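Local coordinates for protein probable fumarate reductase Ifc3 (Shewanella frigidimarina, PDB 1QO8) that catalyses the essentially one-way reduction of fumarate to succinate in vitro, carrying one FAD and four covalently bound c-type hemes in each subunit of a periplasmic homodimer, at residues Asp339-Met351 with Gly504-Ser518. Numbering follows the deposited sequence.
With FAD (flavin-adenine dinucleotide), chain G.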
loop_
_atom_site.group_PDB
_atom_site.type_symbol
_atom_site.label_atom_id
_atom_site.label_comp_id
_atom_site.label_asym_id
_atom_site.label_seq_id
_atom_site.Cartn_x
_atom_site.Cartn_y
_atom_site.Cartn_z
ATOM N N ASP A 339 -14.468 0.044 -0.264
ATOM C CA ASP A 339 -14.917 -1.160 0.424
ATOM C C ASP A 339 -14.417 -2.384 -0.328
ATOM O O ASP A 339 -14.130 -3.454 0.245
ATOM C CB ASP A 339 -16.454 -1.223 0.466
ATOM C CG ASP A 339 -17.127 -0.226 1.331
ATOM O OD1 ASP A 339 -16.474 0.416 2.183
ATOM O OD2 ASP A 339 -18.373 -0.047 1.253
ATOM N N GLY A 340 -14.536 -2.325 -1.636
ATOM C CA GLY A 340 -14.204 -3.434 -2.531
ATOM C C GLY A 340 -12.754 -3.878 -2.403
ATOM O O GLY A 340 -12.423 -5.078 -2.266
ATOM N N VAL A 341 -11.837 -2.909 -2.352
ATOM C CA VAL A 341 -10.465 -3.121 -1.968
ATOM C C VAL A 341 -10.299 -3.656 -0.555
ATOM O O VAL A 341 -9.430 -4.531 -0.404
ATOM C CB VAL A 341 -9.624 -1.796 -2.096
ATOM C CG1 VAL A 341 -8.355 -1.825 -1.260
ATOM C CG2 VAL A 341 -9.277 -1.524 -3.595
ATOM N N LEU A 342 -10.937 -3.109 0.492
ATOM C CA LEU A 342 -10.791 -3.644 1.814
ATOM C C LEU A 342 -11.259 -5.101 1.929
ATOM O O LEU A 342 -10.525 -5.888 2.520
ATOM C CB LEU A 342 -11.544 -2.832 2.863
ATOM C CG LEU A 342 -11.019 -1.368 2.925
ATOM C CD1 LEU A 342 -12.000 -0.606 3.804
ATOM C CD2 LEU A 342 -9.546 -1.378 3.357
ATOM N N MET A 343 -12.408 -5.483 1.409
ATOM C CA MET A 343 -12.938 -6.839 1.502
ATOM C C MET A 343 -12.050 -7.818 0.720
ATOM O O MET A 343 -11.879 -8.980 1.086
ATOM C CB MET A 343 -14.359 -6.937 0.860
ATOM C CG MET A 343 -15.364 -6.369 1.835
ATOM S SD MET A 343 -17.064 -6.406 1.248
ATOM C CE MET A 343 -17.096 -5.726 -0.369
ATOM N N ALA A 344 -11.495 -7.351 -0.388
ATOM C CA ALA A 344 -10.627 -8.161 -1.231
ATOM C C ALA A 344 -9.303 -8.443 -0.524
ATOM O O ALA A 344 -8.825 -9.603 -0.427
ATOM C CB ALA A 344 -10.427 -7.702 -2.664
ATOM N N LYS A 345 -8.699 -7.455 0.061
ATOM C CA LYS A 345 -7.459 -7.514 0.782
ATOM C C LYS A 345 -7.546 -8.501 1.969
ATOM O O LYS A 345 -6.707 -9.347 2.156
ATOM C CB LYS A 345 -7.119 -6.116 1.336
ATOM C CG LYS A 345 -5.633 -6.083 1.730
ATOM C CD LYS A 345 -5.214 -4.920 2.618
ATOM C CE LYS A 345 -6.281 -4.179 3.380
ATOM N NZ LYS A 345 -5.833 -2.954 4.137
ATOM N N GLU A 346 -8.609 -8.417 2.722
ATOM C CA GLU A 346 -8.957 -9.203 3.883
ATOM C C GLU A 346 -9.017 -10.699 3.549
ATOM O O GLU A 346 -8.729 -11.463 4.459
ATOM C CB GLU A 346 -10.284 -8.679 4.412
ATOM C CG GLU A 346 -10.807 -9.192 5.717
ATOM C CD GLU A 346 -12.265 -8.988 6.016
ATOM O OE1 GLU A 346 -12.967 -8.071 5.507
ATOM O OE2 GLU A 346 -12.770 -9.854 6.819
ATOM N N ILE A 347 -9.372 -11.179 2.366
ATOM C CA ILE A 347 -9.331 -12.576 2.057
ATOM C C ILE A 347 -8.093 -12.970 1.281
ATOM O O ILE A 347 -8.067 -14.132 0.882
ATOM C CB ILE A 347 -10.614 -13.069 1.327
ATOM C CG1 ILE A 347 -10.722 -12.325 0.014
ATOM C CG2 ILE A 347 -11.815 -12.831 2.231
ATOM C CD1 ILE A 347 -11.165 -12.993 -1.248
ATOM N N GLY A 348 -7.101 -12.122 1.046
ATOM C CA GLY A 348 -5.859 -12.502 0.400
ATOM C C GLY A 348 -5.707 -12.107 -1.045
ATOM O O GLY A 348 -4.805 -12.671 -1.726
ATOM N N ALA A 349 -6.633 -11.242 -1.548
ATOM C CA ALA A 349 -6.386 -10.758 -2.930
ATOM C C ALA A 349 -5.094 -9.925 -2.920
ATOM O O ALA A 349 -4.743 -9.311 -1.900
ATOM C CB ALA A 349 -7.519 -9.871 -3.453
ATOM N N SER A 350 -4.296 -10.006 -3.943
ATOM C CA SER A 350 -3.302 -8.968 -4.198
ATOM C C SER A 350 -3.872 -7.686 -4.830
ATOM O O SER A 350 -4.984 -7.747 -5.345
ATOM C CB SER A 350 -2.249 -9.540 -5.117
ATOM O OG SER A 350 -2.666 -10.037 -6.361
ATOM N N MET A 351 -3.085 -6.626 -4.821
ATOM C CA MET A 351 -3.391 -5.313 -5.281
ATOM C C MET A 351 -2.440 -4.887 -6.394
ATOM O O MET A 351 -1.354 -5.489 -6.607
ATOM C CB MET A 351 -3.338 -4.280 -4.173
ATOM C CG MET A 351 -4.050 -4.485 -2.841
ATOM S SD MET A 351 -5.819 -4.488 -3.180
ATOM C CE MET A 351 -6.413 -5.945 -2.314
ATOM N N GLY A 504 -5.729 -0.468 -7.087
ATOM C CA GLY A 504 -6.880 -1.223 -6.550
ATOM C C GLY A 504 -6.501 -2.721 -6.566
ATOM O O GLY A 504 -5.335 -3.071 -6.592
ATOM N N VAL A 505 -7.491 -3.523 -6.698
ATOM C CA VAL A 505 -7.438 -5.022 -6.687
ATOM C C VAL A 505 -6.714 -5.449 -7.917
ATOM O O VAL A 505 -6.964 -4.935 -9.023
ATOM C CB VAL A 505 -8.935 -5.285 -6.575
ATOM C CG1 VAL A 505 -9.639 -5.914 -7.777
ATOM C CG2 VAL A 505 -9.328 -5.672 -5.193
ATOM N N ALA A 506 -5.763 -6.385 -7.825
ATOM C CA ALA A 506 -5.174 -6.931 -9.034
ATOM C C ALA A 506 -6.139 -7.833 -9.797
ATOM O O ALA A 506 -6.853 -8.721 -9.314
ATOM C CB ALA A 506 -3.907 -7.743 -8.726
ATOM N N ILE A 507 -5.974 -7.703 -11.087
ATOM C CA ILE A 507 -6.843 -8.378 -12.072
ATOM C C ILE A 507 -6.049 -8.999 -13.184
ATOM O O ILE A 507 -4.949 -8.470 -13.425
ATOM C CB ILE A 507 -7.842 -7.273 -12.449
ATOM C CG1 ILE A 507 -9.180 -7.794 -11.902
ATOM C CG2 ILE A 507 -7.958 -6.769 -13.857
ATOM C CD1 ILE A 507 -9.881 -6.818 -11.038
ATOM N N ASN A 508 -6.563 -10.076 -13.796
ATOM C CA ASN A 508 -6.025 -10.519 -15.076
ATOM C C ASN A 508 -6.847 -9.935 -16.209
ATOM O O ASN A 508 -7.854 -9.243 -16.056
ATOM C CB ASN A 508 -6.078 -12.068 -15.166
ATOM C CG ASN A 508 -7.469 -12.501 -15.575
ATOM O OD1 ASN A 508 -8.555 -12.380 -15.021
ATOM N ND2 ASN A 508 -7.456 -12.998 -16.851
ATOM N N THR A 509 -6.542 -10.381 -17.422
ATOM C CA THR A 509 -7.261 -9.956 -18.603
ATOM C C THR A 509 -8.663 -10.489 -18.665
ATOM O O THR A 509 -9.413 -9.842 -19.396
ATOM C CB THR A 509 -6.526 -10.273 -19.912
ATOM O OG1 THR A 509 -6.496 -11.671 -20.105
ATOM C CG2 THR A 509 -5.120 -9.710 -19.783
ATOM N N THR A 510 -9.056 -11.513 -17.913
ATOM C CA THR A 510 -10.462 -11.905 -17.938
ATOM C C THR A 510 -11.159 -11.344 -16.718
ATOM O O THR A 510 -12.277 -11.713 -16.388
ATOM C CB THR A 510 -10.612 -13.443 -18.002
ATOM O OG1 THR A 510 -9.776 -13.952 -16.975
ATOM C CG2 THR A 510 -10.203 -13.975 -19.394
ATOM N N ALA A 511 -10.510 -10.440 -15.989
ATOM C CA ALA A 511 -11.062 -9.694 -14.890
ATOM C C ALA A 511 -11.336 -10.587 -13.696
ATOM O O ALA A 511 -12.180 -10.222 -12.854
ATOM C CB ALA A 511 -12.355 -8.937 -15.228
ATOM N N SER A 512 -10.590 -11.683 -13.564
ATOM C CA SER A 512 -10.538 -12.371 -12.285
ATOM C C SER A 512 -9.698 -11.516 -11.321
ATOM O O SER A 512 -8.649 -11.058 -11.813
ATOM C CB SER A 512 -9.755 -13.701 -12.426
ATOM O OG SER A 512 -10.645 -14.687 -12.930
ATOM N N VAL A 513 -10.134 -11.429 -10.066
ATOM C CA VAL A 513 -9.200 -10.925 -9.063
ATOM C C VAL A 513 -8.137 -11.978 -8.734
ATOM O O VAL A 513 -8.426 -13.168 -8.620
ATOM C CB VAL A 513 -10.005 -10.526 -7.817
ATOM C CG1 VAL A 513 -9.092 -9.999 -6.721
ATOM C CG2 VAL A 513 -11.030 -9.416 -8.193
ATOM N N LEU A 514 -6.887 -11.550 -8.562
ATOM C CA LEU A 514 -5.778 -12.430 -8.255
ATOM C C LEU A 514 -5.445 -12.478 -6.763
ATOM O O LEU A 514 -5.692 -11.560 -5.993
ATOM C CB LEU A 514 -4.536 -11.934 -9.033
ATOM C CG LEU A 514 -4.859 -11.586 -10.488
ATOM C CD1 LEU A 514 -3.642 -11.022 -11.205
ATOM C CD2 LEU A 514 -5.424 -12.833 -11.207
ATOM N N ASP A 515 -4.912 -13.634 -6.352
ATOM C CA ASP A 515 -4.463 -13.899 -4.989
ATOM C C ASP A 515 -3.009 -13.512 -4.881
ATOM O O ASP A 515 -2.495 -12.872 -5.775
ATOM C CB ASP A 515 -4.630 -15.392 -4.585
ATOM C CG ASP A 515 -3.823 -16.304 -5.516
ATOM O OD1 ASP A 515 -2.839 -15.971 -6.199
ATOM O OD2 ASP A 515 -4.250 -17.465 -5.671
ATOM N N LEU A 516 -2.288 -13.810 -3.824
ATOM C CA LEU A 516 -0.900 -13.428 -3.599
ATOM C C LEU A 516 0.130 -14.149 -4.459
ATOM O O LEU A 516 1.264 -13.683 -4.504
ATOM C CB LEU A 516 -0.508 -13.633 -2.127
ATOM C CG LEU A 516 -1.427 -12.868 -1.154
ATOM C CD1 LEU A 516 -0.892 -13.110 0.249
ATOM C CD2 LEU A 516 -1.523 -11.395 -1.576
ATOM N N GLN A 517 -0.297 -15.187 -5.196
ATOM C CA GLN A 517 0.576 -15.741 -6.230
ATOM C C GLN A 517 0.249 -15.098 -7.579
ATOM O O GLN A 517 0.856 -15.426 -8.598
ATOM C CB GLN A 517 0.353 -17.261 -6.345
ATOM C CG GLN A 517 0.620 -18.014 -5.057
ATOM C CD GLN A 517 1.890 -17.463 -4.440
ATOM O OE1 GLN A 517 1.796 -16.923 -3.326
ATOM N NE2 GLN A 517 2.993 -17.545 -5.192
ATOM N N SER A 518 -0.757 -14.206 -7.516
ATOM C CA SER A 518 -1.154 -13.508 -8.752
ATOM C C SER A 518 -1.792 -14.506 -9.703
ATOM O O SER A 518 -1.797 -14.485 -10.907
ATOM C CB SER A 518 0.090 -12.669 -9.097
ATOM O OG SER A 518 0.344 -12.899 -10.443
HETATM P PA FAD G . -18.604 4.053 -9.293
HETATM O O1A FAD G . -19.339 4.726 -10.411
HETATM O O2A FAD G . -18.186 4.756 -8.212
HETATM O O5B FAD G . -19.761 3.234 -8.614
HETATM C C5B FAD G . -19.522 2.226 -7.548
HETATM C C4B FAD G . -20.954 1.790 -6.956
HETATM O O4B FAD G . -20.591 0.776 -5.897
HETATM C C3B FAD G . -21.602 2.947 -6.126
HETATM O O3B FAD G . -22.817 3.428 -6.489
HETATM C C2B FAD G . -21.294 2.594 -4.625
HETATM O O2B FAD G . -22.291 3.040 -3.674
HETATM C C1B FAD G . -21.404 1.117 -4.705
HETATM N N9A FAD G . -20.682 0.425 -3.629
HETATM C C8A FAD G . -19.487 0.761 -3.045
HETATM N N7A FAD G . -19.195 -0.010 -2.034
HETATM C C5A FAD G . -20.246 -0.917 -1.933
HETATM C C6A FAD G . -20.567 -1.968 -0.972
HETATM N N6A FAD G . -19.803 -2.299 0.032
HETATM N N1A FAD G . -21.708 -2.648 -1.248
HETATM C C2A FAD G . -22.590 -2.286 -2.240
HETATM N N3A FAD G . -22.380 -1.315 -3.157
HETATM C C4A FAD G . -21.209 -0.665 -2.918
HETATM N N1 FAD G . -13.416 9.455 -15.923
HETATM C C2 FAD G . -13.456 9.447 -17.228
HETATM O O2 FAD G . -12.951 8.670 -17.970
HETATM N N3 FAD G . -14.163 10.436 -17.977
HETATM C C4 FAD G . -14.818 11.402 -17.220
HETATM O O4 FAD G . -15.392 12.292 -17.781
HETATM C C4X FAD G . -14.701 11.421 -15.764
HETATM N N5 FAD G . -15.284 12.398 -15.053
HETATM C C5X FAD G . -15.254 12.386 -13.700
HETATM C C6 FAD G . -15.898 13.428 -13.019
HETATM C C7 FAD G . -15.892 13.440 -11.645
HETATM C C7M FAD G . -16.558 14.514 -10.845
HETATM C C8 FAD G . -15.255 12.350 -10.951
HETATM C C8M FAD G . -15.304 12.314 -9.453
HETATM C C9 FAD G . -14.651 11.313 -11.615
HETATM C C9A FAD G . -14.628 11.289 -12.989
HETATM N N10 FAD G . -14.012 10.299 -13.780
HETATM C C10 FAD G . -14.026 10.333 -15.121
HETATM C "C1'" FAD G . -13.674 8.973 -13.173
HETATM C "C2'" FAD G . -14.770 7.922 -13.555
HETATM O "O2'" FAD G . -15.991 8.727 -13.428
HETATM C "C3'" FAD G . -14.834 6.944 -12.357
HETATM O "O3'" FAD G . -13.569 6.299 -12.160
HETATM C "C4'" FAD G . -15.645 5.697 -12.846
HETATM O "O4'" FAD G . -16.994 6.221 -13.041
HETATM C "C5'" FAD G . -15.697 4.714 -11.622
HETATM O "O5'" FAD G . -16.836 3.722 -12.023
HETATM P P FAD G . -17.164 2.470 -11.187
HETATM O O1P FAD G . -18.275 1.789 -11.952
HETATM O O2P FAD G . -15.925 1.856 -11.009
HETATM O O3P FAD G . -17.513 3.017 -9.891
HETATM O O HOH W 1 -3.843 -15.420 -1.492
#
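Ser350 makes three hydrogen bonds to the segment 504-518. Its N donates to Leu514 O, a bent bond of 2.9 Å (139°), and its O accepts a straighter one from Ala506 N. The hydroxyl sits between the backbone N and the carbonyl carbon (chi1 58°), which turns OG to Asp515 O at 2.9 Å. OG meets that carbonyl from above its plane, and Ser518 N reaches the same oxygen from the opposite face. With an alanine in place of Ser350, Asp515 O would probably keep Ser518 N but lose its cross-segment donor, leaving the turn 515-518 tied less firmly to the segment 339-351. The tight part is where the helix 339-346 meets Val505. Val505 CG2 presses on Ala344 CB at 3.4 Å, closer than usual for two carbons, and Met351 CE lies 4.1 Å from Val505 CG2. Ala349 CB rests on Val513 CG1. The helix ends in a Schellman motif with Gly348 at positive phi, and the chain then enters the strand 351-352, where Met351 faces Val505 as an antiparallel non-hydrogen-bonded pair. Both segments belong to the FAD-binding domain; at the helix start, Asp339 OD2 accepts from the adenine N6A of FAD. On the side of Gly348 and Leu516, both partly exposed, a water bridges Gly348 O and Leu516 N. Leu516 O also accepts from Arg196 of the second subunit.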